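Local coordinates for epimerase family protein SDR39U1 (Homo sapiens, PDB 4B4O) that is a putative NADP-dependent oxidoreductase of the short-chain dehydrogenase/reductase family that binds NADPH, at residues T117-E122 / K266-R271. The protein carries 3 engineered substitutions. Sequence-based numbering, arbitrary orientation.
Sequences TAEYDE and KVIPRR. Engineered in segment 266-271: Arg-270 (natural residue Gln).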
# COMPACT_ATOMS: atom_id res chain seq x y z
N THR A 117 13.58 -5.61 17.52
CA THR A 117 14.49 -6.75 17.39
C THR A 117 14.04 -7.78 16.34
O THR A 117 14.87 -8.44 15.75
CB THR A 117 14.64 -7.46 18.75
OG1 THR A 117 13.37 -8.00 19.15
CG2 THR A 117 15.18 -6.48 19.83
N ALA A 118 12.73 -7.94 16.13
CA ALA A 118 12.23 -9.00 15.26
C ALA A 118 12.51 -8.73 13.79
O ALA A 118 12.83 -7.59 13.39
CB ALA A 118 10.74 -9.23 15.45
N GLU A 119 12.40 -9.78 13.00
CA GLU A 119 12.57 -9.73 11.56
C GLU A 119 11.50 -10.61 10.92
O GLU A 119 11.31 -11.75 11.31
CB GLU A 119 13.98 -10.23 11.19
CG GLU A 119 14.21 -10.39 9.71
CD GLU A 119 15.68 -10.67 9.35
OE1 GLU A 119 16.51 -9.71 9.46
OE2 GLU A 119 15.96 -11.80 8.89
N TYR A 120 10.80 -10.08 9.93
CA TYR A 120 9.65 -10.75 9.35
C TYR A 120 9.84 -10.98 7.86
O TYR A 120 10.42 -10.16 7.18
CB TYR A 120 8.39 -9.90 9.56
CG TYR A 120 8.10 -9.59 11.02
CD1 TYR A 120 7.45 -10.50 11.82
CD2 TYR A 120 8.50 -8.38 11.58
CE1 TYR A 120 7.20 -10.23 13.13
CE2 TYR A 120 8.25 -8.10 12.91
CZ TYR A 120 7.61 -9.03 13.68
OH TYR A 120 7.32 -8.78 14.99
N ASP A 121 9.30 -12.10 7.37
CA ASP A 121 9.05 -12.26 5.93
C ASP A 121 7.61 -12.66 5.69
O ASP A 121 6.79 -12.65 6.60
CB ASP A 121 10.07 -13.20 5.27
CG ASP A 121 9.91 -14.66 5.64
OD1 ASP A 121 8.93 -15.04 6.29
OD2 ASP A 121 10.81 -15.45 5.27
N GLU A 122 7.30 -13.05 4.46
CA GLU A 122 5.91 -13.33 4.05
C GLU A 122 5.28 -14.52 4.78
O GLU A 122 4.08 -14.66 4.80
CB GLU A 122 5.82 -13.52 2.53
CG GLU A 122 6.11 -12.24 1.73
CD GLU A 122 7.58 -12.01 1.41
OE1 GLU A 122 8.48 -12.73 1.90
OE2 GLU A 122 7.84 -11.10 0.60
N LYS A 266 10.71 -4.70 10.94
CA LYS A 266 11.75 -5.00 9.95
C LYS A 266 11.20 -6.07 9.01
O LYS A 266 10.96 -7.21 9.42
CB LYS A 266 13.02 -5.45 10.66
CG LYS A 266 14.11 -6.06 9.78
CD LYS A 266 14.61 -5.16 8.66
CE LYS A 266 15.87 -5.74 7.96
NZ LYS A 266 16.92 -6.43 8.81
N VAL A 267 10.93 -5.71 7.76
CA VAL A 267 10.27 -6.62 6.84
C VAL A 267 11.20 -6.92 5.66
O VAL A 267 11.61 -6.01 4.94
CB VAL A 267 8.91 -6.06 6.34
CG1 VAL A 267 8.24 -7.07 5.42
CG2 VAL A 267 7.98 -5.77 7.52
N ILE A 268 11.42 -8.21 5.42
CA ILE A 268 12.15 -8.69 4.25
C ILE A 268 11.20 -9.14 3.13
O ILE A 268 10.25 -9.88 3.36
CB ILE A 268 13.06 -9.84 4.63
CG1 ILE A 268 14.03 -9.37 5.71
CG2 ILE A 268 13.78 -10.37 3.41
CD1 ILE A 268 14.71 -10.52 6.45
N PRO A 269 11.48 -8.71 1.89
CA PRO A 269 10.70 -9.12 0.74
C PRO A 269 11.30 -10.37 0.13
O PRO A 269 11.79 -10.34 -1.01
CB PRO A 269 10.83 -7.92 -0.19
CG PRO A 269 12.19 -7.38 0.08
CD PRO A 269 12.55 -7.77 1.50
N ARG A 270 11.26 -11.47 0.87
CA ARG A 270 11.89 -12.72 0.42
C ARG A 270 11.15 -13.29 -0.78
O ARG A 270 11.74 -13.52 -1.83
CB ARG A 270 11.95 -13.76 1.54
CG ARG A 270 12.84 -14.92 1.17
CD ARG A 270 13.22 -15.94 2.23
NE ARG A 270 12.96 -15.48 3.57
CZ ARG A 270 13.80 -14.73 4.30
NH1 ARG A 270 14.94 -14.27 3.82
NH2 ARG A 270 13.46 -14.41 5.54
N ARG A 271 9.85 -13.48 -0.61
CA ARG A 271 9.02 -14.03 -1.66
C ARG A 271 8.91 -13.09 -2.85
O ARG A 271 8.84 -13.53 -3.99
CB ARG A 271 7.66 -14.47 -1.10
CG ARG A 271 7.80 -15.74 -0.27
CD ARG A 271 6.52 -16.43 0.13
NE ARG A 271 5.41 -16.12 -0.75
CZ ARG A 271 5.09 -16.76 -1.87
NH1 ARG A 271 5.79 -17.79 -2.29
NH2 ARG A 271 4.05 -16.35 -2.57
O HOH W 1 10.86 -5.72 13.64
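Tyr-120 and Val-267 form a single parallel beta bridge: Tyr-120 N donates to Lys-266 O (2.9 Å), and Ile-268 N returns an almost straight bond to Tyr-120 O (2.8 Å). The bridge ties a loop of the Rossmann-type epimerase domain, between strand 102-108 and helix 131-143, to the DUF1731 region near the C-terminus. A water extends the pairing by donating to Ala-118 O and accepting from Lys-266 N. Glu-119 and Lys-266 run side by side in the same direction, but their salt bridge, Lys-266 NZ to Glu-119 OE1, is long and weak at 3.4 Å; the extended glutamate chain lies against Ile-268 CD1. Asp-121, its CG set between backbone N and carbonyl carbon (chi1 72°), presents OD2 at the guanidinium edge of Arg-270, an engineered residue. Arg-270 NE (2.7 Å) and NH2 (2.9 Å) both donate to Asp-121 OD2 in a side-on salt bridge, with the two planar groups turned 68° apart. The buried carboxylate of Glu-122 reaches the start of helix 270-274, while its OE2 accepts from the backbone N of Asn-216 on strand 213-217. Arg-271 N donates to Glu-122 OE1 at 3.0 Å, coming from above the carboxylate plane, 49° out of it.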